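Oxidoreductase, NAD-binding/iron-sulfur cluster-binding protein (Nitratireductor pacificus pht-3B, PDB 6ZXU) is a catabolic reductive dehalogenase that holds cobalamin and two [4Fe-4S] clusters, and probably uses them to remove halogen from organohalide substrates by reduction. Local coordinates at residues A[582-587]-A[657-662]; A[442-447]-A[639-644]; A[180-185]-A[341-346]. All blocks are in the same frame, centred on the assembly; numbering follows the deposited sequence.

Interaction 1: residues A[582-587]-A[657-662]; sequences QMKGSA and GTNERD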
ATOM      1  N   GLN A 582      -5.450 -17.231  13.427  1.00 21.58           N
ATOM      2  CA  GLN A 582      -5.814 -16.543  14.647  1.00 19.68           C
ATOM      3  C   GLN A 582      -7.174 -15.837  14.515  1.00 21.62           C
ATOM      4  O   GLN A 582      -7.547 -15.350  13.427  1.00 19.88           O
ATOM      5  CB  GLN A 582      -4.712 -15.606  15.108  1.00 19.98           C
ATOM      6  CG  GLN A 582      -4.493 -14.338  14.257  1.00 20.09           C
ATOM      7  CD  GLN A 582      -5.246 -13.149  14.824  1.00 21.59           C
ATOM      8  OE1 GLN A 582      -5.813 -13.222  15.908  1.00 18.56           O
ATOM      9  NE2 GLN A 582      -5.197 -12.045  14.129  1.00 18.38           N
ATOM     10  N   MET A 583      -7.945 -15.834  15.607  1.00 19.75           N
ATOM     11  CA  MET A 583      -9.348 -15.522  15.560  1.00 22.68           C
ATOM     12  C   MET A 583      -9.732 -14.192  16.235  1.00 22.72           C
ATOM     13  O   MET A 583     -10.912 -13.859  16.261  1.00 23.92           O
ATOM     14  CB  MET A 583     -10.152 -16.634  16.259  1.00 25.02           C
ATOM     15  CG  MET A 583      -9.997 -17.987  15.603  1.00 32.68           C
ATOM     16  SD  MET A 583     -10.848 -19.356  16.520  1.00 53.31           S
ATOM     17  CE  MET A 583      -9.746 -19.578  17.978  1.00 47.59           C
ATOM     18  N   LYS A 584      -8.746 -13.448  16.746  1.00 20.83           N
ATOM     19  CA  LYS A 584      -8.990 -12.171  17.375  1.00 17.90           C
ATOM     20  C   LYS A 584      -8.590 -10.985  16.472  1.00 18.44           C
ATOM     21  O   LYS A 584      -8.342  -9.878  16.925  1.00 18.57           O
ATOM     22  CB  LYS A 584      -8.389 -12.123  18.737  1.00 20.46           C
ATOM     23  CG  LYS A 584      -8.680 -13.352  19.602  1.00 23.28           C
ATOM     24  CD  LYS A 584      -8.828 -13.104  21.063  1.00 29.25           C
ATOM     25  CE  LYS A 584      -7.605 -12.624  21.737  1.00 38.68           C
ATOM     26  NZ  LYS A 584      -7.891 -11.863  23.014  1.00 38.12           N
ATOM     27  N   GLY A 585      -8.553 -11.242  15.211  1.00 16.73           N
ATOM     28  CA  GLY A 585      -8.356 -10.228  14.213  1.00 17.44           C
ATOM     29  C   GLY A 585      -8.331 -10.836  12.828  1.00 18.26           C
ATOM     30  O   GLY A 585      -8.555 -12.047  12.635  1.00 17.93           O
ATOM     31  N   SER A 586      -7.957 -10.018  11.837  1.00 18.42           N
ATOM     32  CA  SER A 586      -7.801 -10.484  10.450  1.00 18.57           C
ATOM     33  C   SER A 586      -6.318 -10.422   9.998  1.00 18.41           C
ATOM     34  O   SER A 586      -5.821  -9.365   9.682  1.00 17.23           O
ATOM     35  CB  SER A 586      -8.633  -9.601   9.564  1.00 18.07           C
ATOM     36  OG  SER A 586      -8.839 -10.237   8.356  1.00 21.05           O
ATOM     37  N   ALA A 587      -5.643 -11.551  10.050  1.00 18.31           N
ATOM     38  CA  ALA A 587      -4.191 -11.700   9.702  1.00 18.58           C
ATOM     39  C   ALA A 587      -3.328 -10.923  10.691  1.00 15.80           C
ATOM     40  O   ALA A 587      -3.691 -10.789  11.846  1.00 18.05           O
ATOM     41  CB  ALA A 587      -3.964 -11.296   8.267  1.00 17.94           C
ATOM     42  N   GLY A 657     -13.298 -12.234  20.199  1.00 25.50           N
ATOM     43  CA  GLY A 657     -12.715 -11.009  20.777  1.00 27.71           C
ATOM     44  C   GLY A 657     -11.754 -10.334  19.797  1.00 26.04           C
ATOM     45  O   GLY A 657     -11.772 -10.658  18.597  1.00 25.16           O
ATOM     46  N   THR A 658     -10.890  -9.449  20.342  1.00 25.45           N
ATOM     47  CA  THR A 658     -10.042  -8.575  19.568  1.00 23.52           C
ATOM     48  C   THR A 658      -8.720  -8.433  20.249  1.00 24.85           C
ATOM     49  O   THR A 658      -8.637  -8.161  21.437  1.00 22.15           O
ATOM     50  CB  THR A 658     -10.713  -7.233  19.435  1.00 23.72           C
ATOM     51  OG1 THR A 658     -11.955  -7.414  18.729  1.00 22.56           O
ATOM     52  CG2 THR A 658      -9.847  -6.228  18.710  1.00 25.92           C
ATOM     53  N   ASN A 659      -7.644  -8.617  19.479  1.00 23.31           N
ATOM     54  CA  ASN A 659      -6.276  -8.356  19.986  1.00 21.82           C
ATOM     55  C   ASN A 659      -6.081  -6.912  20.291  1.00 18.83           C
ATOM     56  O   ASN A 659      -6.446  -6.034  19.493  1.00 17.95           O
ATOM     57  CB  ASN A 659      -5.194  -8.799  18.945  1.00 20.33           C
ATOM     58  CG  ASN A 659      -5.167 -10.280  18.774  1.00 21.49           C
ATOM     59  OD1 ASN A 659      -5.012 -11.018  19.748  1.00 24.22           O
ATOM     60  ND2 ASN A 659      -5.345 -10.755  17.539  1.00 18.22           N
ATOM     61  N   GLU A 660      -5.546  -6.630  21.475  1.00 19.02           N
ATOM     62  CA  GLU A 660      -5.221  -5.259  21.929  1.00 22.33           C
ATOM     63  C   GLU A 660      -3.894  -5.317  22.661  1.00 24.09           C
ATOM     64  O   GLU A 660      -3.771  -5.016  23.828  1.00 20.38           O
ATOM     65  CB  GLU A 660      -6.325  -4.666  22.793  1.00 23.81           C
ATOM     66  CG  GLU A 660      -7.632  -4.594  22.049  1.00 25.49           C
ATOM     67  CD  GLU A 660      -8.778  -4.184  22.988  1.00 46.42           C
ATOM     68  OE1 GLU A 660      -8.858  -4.767  24.170  1.00 47.41           O
ATOM     69  OE2 GLU A 660      -9.586  -3.297  22.528  1.00 40.40           O
ATOM     70  N   ARG A 661      -2.876  -5.669  21.912  1.00 20.75           N
ATOM     71  CA  ARG A 661      -1.573  -5.917  22.464  1.00 22.04           C
ATOM     72  C   ARG A 661      -0.840  -4.616  22.773  1.00 24.87           C
ATOM     73  O   ARG A 661      -0.929  -3.618  22.069  1.00 23.41           O
ATOM     74  CB  ARG A 661      -0.776  -6.771  21.443  1.00 20.96           C
ATOM     75  CG  ARG A 661      -1.403  -8.100  21.204  1.00 21.61           C
ATOM     76  CD  ARG A 661      -0.497  -8.960  20.357  1.00 21.34           C
ATOM     77  NE  ARG A 661      -1.201 -10.122  19.972  1.00 21.14           N
ATOM     78  CZ  ARG A 661      -1.190 -11.240  20.660  1.00 28.31           C
ATOM     79  NH1 ARG A 661      -0.511 -11.314  21.801  1.00 28.86           N
ATOM     80  NH2 ARG A 661      -1.838 -12.289  20.229  1.00 29.29           N
ATOM     81  N   ASP A 662      -0.066  -4.681  23.841  1.00 29.80           N
ATOM     82  CA  ASP A 662       0.799  -3.602  24.280  1.00 32.68           C
ATOM     83  C   ASP A 662       2.231  -4.120  24.243  1.00 31.85           C
ATOM     84  O   ASP A 662       2.457  -5.344  24.086  1.00 35.38           O
ATOM     85  CB  ASP A 662       0.405  -3.265  25.739  1.00 35.12           C
ATOM     86  CG  ASP A 662      -1.092  -2.815  25.854  1.00 44.04           C
ATOM     87  OD1 ASP A 662      -1.620  -2.117  24.922  1.00 34.53           O
ATOM     88  OD2 ASP A 662      -1.709  -3.163  26.900  1.00 49.91           O
TER
HETATM   89  O   HOH W   1      -4.899 -10.894  22.404  1.00 32.23           O

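Interaction 2: residues A[442-447]-A[639-644]; sequences DWISAS and RWWFDL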
ATOM      1  N   ASP A 442      -5.211  -7.082  14.703  1.00 16.17           N
ATOM      2  CA  ASP A 442      -6.635  -6.935  14.970  1.00 16.06           C
ATOM      3  C   ASP A 442      -7.434  -6.887  13.730  1.00 17.71           C
ATOM      4  O   ASP A 442      -6.992  -7.391  12.708  1.00 19.21           O
ATOM      5  CB  ASP A 442      -6.855  -5.709  15.876  1.00 20.47           C
ATOM      6  CG  ASP A 442      -6.371  -4.376  15.240  1.00 19.77           C
ATOM      7  OD1 ASP A 442      -6.339  -4.270  14.004  1.00 20.98           O
ATOM      8  OD2 ASP A 442      -6.075  -3.414  16.008  1.00 19.84           O
ATOM      9  N   TRP A 443      -8.633  -6.288  13.764  1.00 17.94           N
ATOM     10  CA  TRP A 443      -9.605  -6.376  12.666  1.00 18.09           C
ATOM     11  C   TRP A 443      -9.280  -5.575  11.445  1.00 17.34           C
ATOM     12  O   TRP A 443      -9.809  -5.846  10.386  1.00 19.90           O
ATOM     13  CB  TRP A 443     -11.094  -6.113  13.179  1.00 21.09           C
ATOM     14  CG  TRP A 443     -11.403  -7.165  14.138  1.00 18.85           C
ATOM     15  CD1 TRP A 443     -11.375  -7.099  15.490  1.00 20.23           C
ATOM     16  CD2 TRP A 443     -11.622  -8.542  13.801  1.00 19.55           C
ATOM     17  NE1 TRP A 443     -11.600  -8.355  16.007  1.00 21.41           N
ATOM     18  CE2 TRP A 443     -11.722  -9.255  14.993  1.00 20.31           C
ATOM     19  CE3 TRP A 443     -11.776  -9.222  12.618  1.00 18.11           C
ATOM     20  CZ2 TRP A 443     -11.959 -10.662  15.015  1.00 23.14           C
ATOM     21  CZ3 TRP A 443     -12.021 -10.604  12.626  1.00 19.31           C
ATOM     22  CH2 TRP A 443     -12.108 -11.304  13.824  1.00 20.78           C
ATOM     23  N   ILE A 444      -8.353  -4.645  11.542  1.00 19.00           N
ATOM     24  CA  ILE A 444      -8.004  -3.809  10.384  1.00 16.54           C
ATOM     25  C   ILE A 444      -6.732  -4.288   9.641  1.00 16.79           C
ATOM     26  O   ILE A 444      -6.364  -3.741   8.631  1.00 14.46           O
ATOM     27  CB  ILE A 444      -7.895  -2.349  10.820  1.00 15.64           C
ATOM     28  CG1 ILE A 444      -8.100  -1.367   9.631  1.00 15.47           C
ATOM     29  CG2 ILE A 444      -6.565  -2.040  11.496  1.00 15.28           C
ATOM     30  CD1 ILE A 444      -9.425  -1.544   8.971  1.00 17.69           C
ATOM     31  N   SER A 445      -6.023  -5.250  10.208  1.00 17.39           N
ATOM     32  CA  SER A 445      -4.689  -5.600   9.721  1.00 18.95           C
ATOM     33  C   SER A 445      -4.692  -5.994   8.238  1.00 18.16           C
ATOM     34  O   SER A 445      -3.985  -5.407   7.439  1.00 17.42           O
ATOM     35  CB  SER A 445      -4.082  -6.729  10.543  1.00 18.49           C
ATOM     36  OG  SER A 445      -2.844  -7.108  10.019  1.00 19.41           O
ATOM     37  N   ALA A 446      -5.544  -6.930   7.887  1.00 16.45           N
ATOM     38  CA  ALA A 446      -5.618  -7.355   6.528  1.00 17.51           C
ATOM     39  C   ALA A 446      -6.132  -6.260   5.601  1.00 19.32           C
ATOM     40  O   ALA A 446      -5.757  -6.237   4.413  1.00 18.22           O
ATOM     41  CB  ALA A 446      -6.487  -8.563   6.377  1.00 19.44           C
ATOM     42  N   SER A 447      -6.967  -5.350   6.101  1.00 16.62           N
ATOM     43  CA  SER A 447      -7.394  -4.216   5.269  1.00 16.44           C
ATOM     44  C   SER A 447      -6.252  -3.289   4.962  1.00 16.61           C
ATOM     45  O   SER A 447      -6.218  -2.677   3.874  1.00 16.18           O
ATOM     46  CB  SER A 447      -8.569  -3.450   5.979  1.00 20.18           C
ATOM     47  OG  SER A 447      -9.782  -4.163   5.932  1.00 18.17           O
ATOM     48  N   ARG A 639      -7.870   4.835  16.395  1.00 19.51           N
ATOM     49  CA  ARG A 639      -8.666   3.670  16.158  1.00 18.93           C
ATOM     50  C   ARG A 639      -9.988   4.057  15.537  1.00 20.64           C
ATOM     51  O   ARG A 639     -10.997   4.212  16.226  1.00 18.75           O
ATOM     52  CB  ARG A 639      -8.827   2.861  17.449  1.00 18.91           C
ATOM     53  CG  ARG A 639      -9.471   1.494  17.233  1.00 20.29           C
ATOM     54  CD  ARG A 639      -9.206   0.625  18.415  1.00 22.55           C
ATOM     55  NE  ARG A 639     -10.003  -0.584  18.435  1.00 23.75           N
ATOM     56  CZ  ARG A 639      -9.996  -1.411  19.492  1.00 29.69           C
ATOM     57  NH1 ARG A 639      -9.223  -1.137  20.536  1.00 26.07           N
ATOM     58  NH2 ARG A 639     -10.707  -2.531  19.510  1.00 29.60           N
ATOM     59  N   TRP A 640     -10.007   4.226  14.222  1.00 18.26           N
ATOM     60  CA  TRP A 640     -11.161   4.785  13.584  1.00 17.34           C
ATOM     61  C   TRP A 640     -12.120   3.734  13.035  1.00 20.60           C
ATOM     62  O   TRP A 640     -13.219   4.103  12.596  1.00 21.01           O
ATOM     63  CB  TRP A 640     -10.717   5.640  12.381  1.00 18.35           C
ATOM     64  CG  TRP A 640      -9.826   4.926  11.386  1.00 18.89           C
ATOM     65  CD1 TRP A 640      -8.429   4.897  11.414  1.00 19.52           C
ATOM     66  CD2 TRP A 640     -10.216   4.160  10.230  1.00 15.59           C
ATOM     67  NE1 TRP A 640      -7.937   4.141  10.358  1.00 19.69           N
ATOM     68  CE2 TRP A 640      -9.003   3.685   9.616  1.00 18.13           C
ATOM     69  CE3 TRP A 640     -11.436   3.794   9.695  1.00 15.11           C
ATOM     70  CZ2 TRP A 640      -9.021   2.885   8.500  1.00 19.46           C
ATOM     71  CZ3 TRP A 640     -11.463   2.978   8.627  1.00 17.77           C
ATOM     72  CH2 TRP A 640     -10.271   2.544   8.009  1.00 17.89           C
ATOM     73  N   TRP A 641     -11.693   2.466  12.953  1.00 18.62           N
ATOM     74  CA  TRP A 641     -12.483   1.409  12.266  1.00 17.34           C
ATOM     75  C   TRP A 641     -13.399   0.696  13.259  1.00 17.97           C
ATOM     76  O   TRP A 641     -13.201   0.747  14.489  1.00 18.95           O
ATOM     77  CB  TRP A 641     -11.527   0.366  11.587  1.00 15.61           C
ATOM     78  CG  TRP A 641     -10.561  -0.283  12.566  1.00 14.22           C
ATOM     79  CD1 TRP A 641     -10.746  -1.462  13.257  1.00 15.61           C
ATOM     80  CD2 TRP A 641      -9.296   0.221  12.971  1.00 15.81           C
ATOM     81  NE1 TRP A 641      -9.688  -1.685  14.082  1.00 18.28           N
ATOM     82  CE2 TRP A 641      -8.774  -0.672  13.901  1.00 14.88           C
ATOM     83  CE3 TRP A 641      -8.544   1.341  12.608  1.00 13.81           C
ATOM     84  CZ2 TRP A 641      -7.574  -0.437  14.532  1.00 18.15           C
ATOM     85  CZ3 TRP A 641      -7.370   1.578  13.223  1.00 15.33           C
ATOM     86  CH2 TRP A 641      -6.873   0.692  14.181  1.00 16.58           C
ATOM     87  N   PHE A 642     -14.401   0.008  12.703  1.00 21.10           N
ATOM     88  CA  PHE A 642     -15.314  -0.852  13.474  1.00 19.83           C
ATOM     89  C   PHE A 642     -14.740  -2.254  13.614  1.00 23.88           C
ATOM     90  O   PHE A 642     -14.111  -2.762  12.691  1.00 22.47           O
ATOM     91  CB  PHE A 642     -16.678  -0.954  12.770  1.00 19.40           C
ATOM     92  CG  PHE A 642     -17.438   0.340  12.615  1.00 20.00           C
ATOM     93  CD1 PHE A 642     -17.267   1.392  13.475  1.00 20.65           C
ATOM     94  CD2 PHE A 642     -18.365   0.452  11.583  1.00 22.90           C
ATOM     95  CE1 PHE A 642     -17.947   2.557  13.325  1.00 22.22           C
ATOM     96  CE2 PHE A 642     -19.092   1.597  11.422  1.00 23.42           C
ATOM     97  CZ  PHE A 642     -18.884   2.647  12.296  1.00 23.38           C
ATOM     98  N   ASP A 643     -14.941  -2.862  14.762  1.00 21.11           N
ATOM     99  CA  ASP A 643     -14.602  -4.252  14.975  1.00 22.20           C
ATOM    100  C   ASP A 643     -15.756  -5.181  14.495  1.00 23.76           C
ATOM    101  O   ASP A 643     -16.682  -5.466  15.229  1.00 24.24           O
ATOM    102  CB  ASP A 643     -14.339  -4.507  16.454  1.00 25.07           C
ATOM    103  CG  ASP A 643     -13.058  -3.913  16.907  1.00 24.47           C
ATOM    104  OD1 ASP A 643     -12.171  -3.587  16.069  1.00 31.80           O
ATOM    105  OD2 ASP A 643     -12.914  -3.727  18.085  1.00 27.44           O
ATOM    106  N   LEU A 644     -15.726  -5.524  13.228  1.00 21.78           N
ATOM    107  CA  LEU A 644     -16.707  -6.318  12.538  1.00 21.50           C
ATOM    108  C   LEU A 644     -16.036  -7.496  11.876  1.00 24.97           C
ATOM    109  O   LEU A 644     -15.007  -7.325  11.226  1.00 23.14           O
ATOM    110  CB  LEU A 644     -17.458  -5.511  11.449  1.00 21.72           C
ATOM    111  CG  LEU A 644     -18.295  -4.336  11.951  1.00 22.70           C
ATOM    112  CD1 LEU A 644     -18.878  -3.510  10.809  1.00 23.34           C
ATOM    113  CD2 LEU A 644     -19.389  -4.840  12.887  1.00 24.84           C
TER
HETATM  114  O   HOH W   2      -9.524  -3.957  16.033  1.00 20.10           O

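Interaction 3: residues A[180-185]-A[341-346]; sequences AAILSG and HPLALG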
ATOM      1  N   ALA A 180     -14.752   5.072  -4.742  1.00 16.73           N
ATOM      2  CA  ALA A 180     -16.247   4.964  -4.655  1.00 15.95           C
ATOM      3  C   ALA A 180     -16.756   3.533  -4.663  1.00 16.89           C
ATOM      4  O   ALA A 180     -17.699   3.206  -3.963  1.00 16.85           O
ATOM      5  CB  ALA A 180     -16.884   5.749  -5.794  1.00 17.54           C
ATOM      6  N   ALA A 181     -16.114   2.664  -5.458  1.00 16.15           N
ATOM      7  CA  ALA A 181     -16.446   1.241  -5.534  1.00 17.64           C
ATOM      8  C   ALA A 181     -16.130   0.536  -4.248  1.00 16.26           C
ATOM      9  O   ALA A 181     -16.957  -0.241  -3.763  1.00 16.26           O
ATOM     10  CB  ALA A 181     -15.685   0.566  -6.671  1.00 19.42           C
ATOM     11  N   ILE A 182     -15.013   0.897  -3.605  1.00 16.20           N
ATOM     12  CA  ILE A 182     -14.616   0.222  -2.381  1.00 15.98           C
ATOM     13  C   ILE A 182     -15.548   0.654  -1.247  1.00 17.95           C
ATOM     14  O   ILE A 182     -16.008  -0.165  -0.479  1.00 16.42           O
ATOM     15  CB  ILE A 182     -13.139   0.504  -2.056  1.00 17.48           C
ATOM     16  CG1 ILE A 182     -12.245  -0.170  -3.060  1.00 18.48           C
ATOM     17  CG2 ILE A 182     -12.857  -0.021  -0.670  1.00 17.37           C
ATOM     18  CD1 ILE A 182     -10.809   0.333  -2.994  1.00 20.84           C
ATOM     19  N   LEU A 183     -15.808   1.959  -1.159  1.00 16.29           N
ATOM     20  CA  LEU A 183     -16.580   2.477  -0.094  1.00 18.33           C
ATOM     21  C   LEU A 183     -18.051   2.089  -0.174  1.00 18.22           C
ATOM     22  O   LEU A 183     -18.647   1.767   0.833  1.00 20.41           O
ATOM     23  CB  LEU A 183     -16.433   3.971   0.038  1.00 19.12           C
ATOM     24  CG  LEU A 183     -15.057   4.521   0.538  1.00 20.68           C
ATOM     25  CD1 LEU A 183     -15.091   6.015   0.534  1.00 22.26           C
ATOM     26  CD2 LEU A 183     -14.747   3.967   1.917  1.00 20.67           C
ATOM     27  N   SER A 184     -18.617   2.131  -1.366  1.00 20.36           N
ATOM     28  CA  SER A 184     -19.976   1.636  -1.573  1.00 19.49           C
ATOM     29  C   SER A 184     -20.090   0.187  -1.261  1.00 21.90           C
ATOM     30  O   SER A 184     -21.034  -0.245  -0.569  1.00 21.62           O
ATOM     31  CB  SER A 184     -20.456   1.958  -2.974  1.00 21.45           C
ATOM     32  OG  SER A 184     -19.789   1.245  -3.978  1.00 22.45           O
ATOM     33  N   GLY A 185     -19.085  -0.609  -1.662  1.00 19.21           N
ATOM     34  CA  GLY A 185     -19.112  -2.007  -1.297  1.00 17.59           C
ATOM     35  C   GLY A 185     -18.983  -2.283   0.147  1.00 18.91           C
ATOM     36  O   GLY A 185     -19.585  -3.212   0.664  1.00 19.58           O
ATOM     37  N   HIS A 341     -13.147  -8.590   7.399  1.00 23.57           N
ATOM     38  CA  HIS A 341     -13.691  -7.271   7.677  1.00 21.59           C
ATOM     39  C   HIS A 341     -14.376  -6.716   6.444  1.00 21.65           C
ATOM     40  O   HIS A 341     -13.905  -6.927   5.330  1.00 21.39           O
ATOM     41  CB  HIS A 341     -12.569  -6.348   8.137  1.00 21.24           C
ATOM     42  CG  HIS A 341     -13.053  -5.040   8.661  1.00 19.58           C
ATOM     43  ND1 HIS A 341     -13.483  -4.025   7.836  1.00 21.15           N
ATOM     44  CD2 HIS A 341     -13.157  -4.576   9.916  1.00 20.31           C
ATOM     45  CE1 HIS A 341     -13.816  -2.972   8.565  1.00 21.45           C
ATOM     46  NE2 HIS A 341     -13.651  -3.298   9.836  1.00 20.95           N
ATOM     47  N   PRO A 342     -15.531  -6.031   6.604  1.00 23.09           N
ATOM     48  CA  PRO A 342     -16.284  -5.506   5.419  1.00 19.41           C
ATOM     49  C   PRO A 342     -15.534  -4.569   4.488  1.00 18.82           C
ATOM     50  O   PRO A 342     -15.844  -4.513   3.294  1.00 19.53           O
ATOM     51  CB  PRO A 342     -17.430  -4.720   6.069  1.00 19.91           C
ATOM     52  CG  PRO A 342     -17.703  -5.452   7.324  1.00 22.45           C
ATOM     53  CD  PRO A 342     -16.353  -5.903   7.836  1.00 24.16           C
ATOM     54  N   LEU A 343     -14.578  -3.815   5.003  1.00 18.96           N
ATOM     55  CA  LEU A 343     -13.778  -2.950   4.169  1.00 19.91           C
ATOM     56  C   LEU A 343     -12.899  -3.710   3.202  1.00 18.64           C
ATOM     57  O   LEU A 343     -12.841  -3.385   2.008  1.00 19.99           O
ATOM     58  CB  LEU A 343     -12.932  -1.994   5.039  1.00 20.32           C
ATOM     59  CG  LEU A 343     -12.128  -0.950   4.279  1.00 19.96           C
ATOM     60  CD1 LEU A 343     -12.981  -0.012   3.428  1.00 21.15           C
ATOM     61  CD2 LEU A 343     -11.281  -0.111   5.235  1.00 21.98           C
ATOM     62  N   ALA A 344     -12.208  -4.731   3.706  1.00 17.56           N
ATOM     63  CA  ALA A 344     -11.455  -5.622   2.833  1.00 19.38           C
ATOM     64  C   ALA A 344     -12.360  -6.327   1.779  1.00 19.98           C
ATOM     65  O   ALA A 344     -12.021  -6.415   0.608  1.00 19.99           O
ATOM     66  CB  ALA A 344     -10.756  -6.667   3.680  1.00 21.68           C
ATOM     67  N   LEU A 345     -13.516  -6.791   2.199  1.00 18.91           N
ATOM     68  CA  LEU A 345     -14.505  -7.332   1.251  1.00 21.09           C
ATOM     69  C   LEU A 345     -14.907  -6.318   0.178  1.00 20.58           C
ATOM     70  O   LEU A 345     -15.157  -6.699  -0.968  1.00 23.14           O
ATOM     71  CB  LEU A 345     -15.764  -7.860   1.976  1.00 21.75           C
ATOM     72  CG  LEU A 345     -15.506  -9.172   2.723  1.00 24.29           C
ATOM     73  CD1 LEU A 345     -16.564  -9.481   3.731  1.00 23.20           C
ATOM     74  CD2 LEU A 345     -15.459 -10.324   1.710  1.00 27.15           C
ATOM     75  N   GLY A 346     -14.921  -5.036   0.489  1.00 20.18           N
ATOM     76  CA  GLY A 346     -15.182  -3.990  -0.553  1.00 18.24           C
ATOM     77  C   GLY A 346     -14.095  -3.934  -1.563  1.00 17.68           C
ATOM     78  O   GLY A 346     -14.311  -3.510  -2.700  1.00 19.01           O
TER
HETATM   79  O   HOH W   3     -16.624  -3.073  -4.054  1.00 24.46           O

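Interaction 1: residues A[582-587]-A[657-662]
Asn-659 reaches into the loop 582-587 and is gripped there by both its backbone and its side chain. Its backbone N donates to Lys-584 O over 2.9 Å, a nearly straight bond (165° at the hydrogen) that lies on a lone pair of the carbonyl. The same oxygen takes a CA-H...O contact from Thr-658 CA, and Lys-584 CA in turn points its hydrogen at Gly-657 O, so the two loops run close together, with 4.3 Å between Lys-584 CA and Thr-658 CA.

The amide of Asn-659 makes up the rest of the tight part. Its ND2 donates to Gln-582 OE1 at 3.0 Å, approaching from above the carbonyl plane. Lys-584 N comes to that oxygen from the opposite face at 3.1 Å, which leaves Gln-582 OE1 clasped between two donors. Gln-582 NE2 meanwhile donates to Ala-587 O across its own loop. A CG wedged between backbone N and carbonyl carbon (chi1 71°) and a bend at chi2 turn the Gln-582 amide back over the loop it belongs to. Both amide nitrogens, Gln-582 NE2 and Asn-659 ND2, also donate to Asp-441 O.

The outer side is looser. The Lys-584 chain lies across the Asn-659 amide, its CB 3.5 Å from Asn-659 ND2, and bends outward to an exposed end. There a water donates to Asn-659 OD1 at 2.7 Å and takes only a weak bond from Lys-584 NZ.

The Gln-582 side chain lies about 8 Å from a bound iron-sulfur cluster and about 5 Å from the side chain of Cys-588. With both ends of its amide used, this glutamine has its rotation fixed by neutral hydrogen bonds, and the loop leading to Cys-588 is tied to 657-662 without a salt bridge between the segments.

Interaction 2: residues A[442-447]-A[639-644]
Ile-444 lies on the Trp-641 indole where a type I beta turn, Asp-442 to Ser-445, leads into helix 445-469. The apolar part is a CH-pi contact: Ile-444 CB stands 3.5 Å from the centroid of the five-membered ring, only 7° off its normal, while CG2 covers the middle of the indole. Arg-639 CG lies over the opposite face, toward the rim, so both faces are covered. In Ile-444, chi1 (-157°) and the bend at chi2 put CD1 beside Trp-641 CB, with Trp-640 CH2 4.3 Å from CD1.

Among the polar groups, Asp-442 caps the turn, its OD1 accepting from Ile-444 N at 3.2 Å, and its OD2, held by Ser-439 N, sits by the indole rim 3.6 Å from Trp-641 CZ2. Asp-643 OD1 lies at the Trp-443 edge near CD1, while Trp-443 NE1 donates to Thr-658 OG1. Within 639-644, Arg-639 NH2 makes a 2.9 Å salt bridge, which Asp-643 OD2 accepts on its syn lone pair.

No direct hydrogen bond spans the segments; a water does so instead, donating to Asp-643 OD1 at 2.7 Å and accepting from Trp-641 NE1 at 3.0 Å, with a weak third bond from Trp-443 N.

Interaction 3: residues A[180-185]-A[341-346]
Ala-181, on helix 168-190, meets Gly-346 of helix 342-354 through a water that donates to Ala-181 O at 2.9 Å and to Gly-346 O at 2.7 Å, joining two carbonyls that could not bond each other. One residue on, Ile-182 supplies the main side chain of this segment to reach the partner helix. Its CA packs 3.8 Å from Gly-346 O, and its CG2 touches Leu-343 CD1 at 4.1 Å, the two chains meeting at a slant. Leu-343 has its CG opposite the backbone N (chi1 -175°), which swings CD1 toward the isoleucine; Met-454 of helix 445-469 also touches Ile-182. Leu-183 turns its CB away from the partner helix and packs on helix 103-116. Gly-185 and Gly-346 have the closest pair of CA atoms, 4.5 Å apart; with no side chain on either, the backbones lie against each other.

The axes of the two short helical segments approach to 7.9 Å, their directions 139° apart, a glycine-mediated crossing nearer antiparallel than parallel. His-341 ND1 caps the second helix by accepting from Leu-343 N. The join thus depends on close backbone approach and on a water satisfying two carbonyl oxygens in a buried place, without charge or direct hydrogen bond between the segments.

How the interactions relate
Interactions 2 and 3 are buried, whereas interaction 1 is partly buried, with an exposed lysine on its outer side. Their chemistry shifts accordingly: direct amide and backbone hydrogen bonds join the loops of interaction 1, a covered indole and a water join a helix-entry turn to a loop in interaction 2, and helix backbones meet at two glycines, beside one aliphatic pair, in interaction 3. The three run as a chain. Interaction 2 touches interaction 1 through Thr-658 OG1 with Trp-443 NE1, and interaction 3 through Phe-642 O with His-341 NE2. Interactions 1 and 3 do not touch. Interaction 1 comes nearer to an iron-sulfur cluster (about 8 Å from the Gln-582 side chain) than interaction 2 (about 11 Å from the Asp-442 side chain).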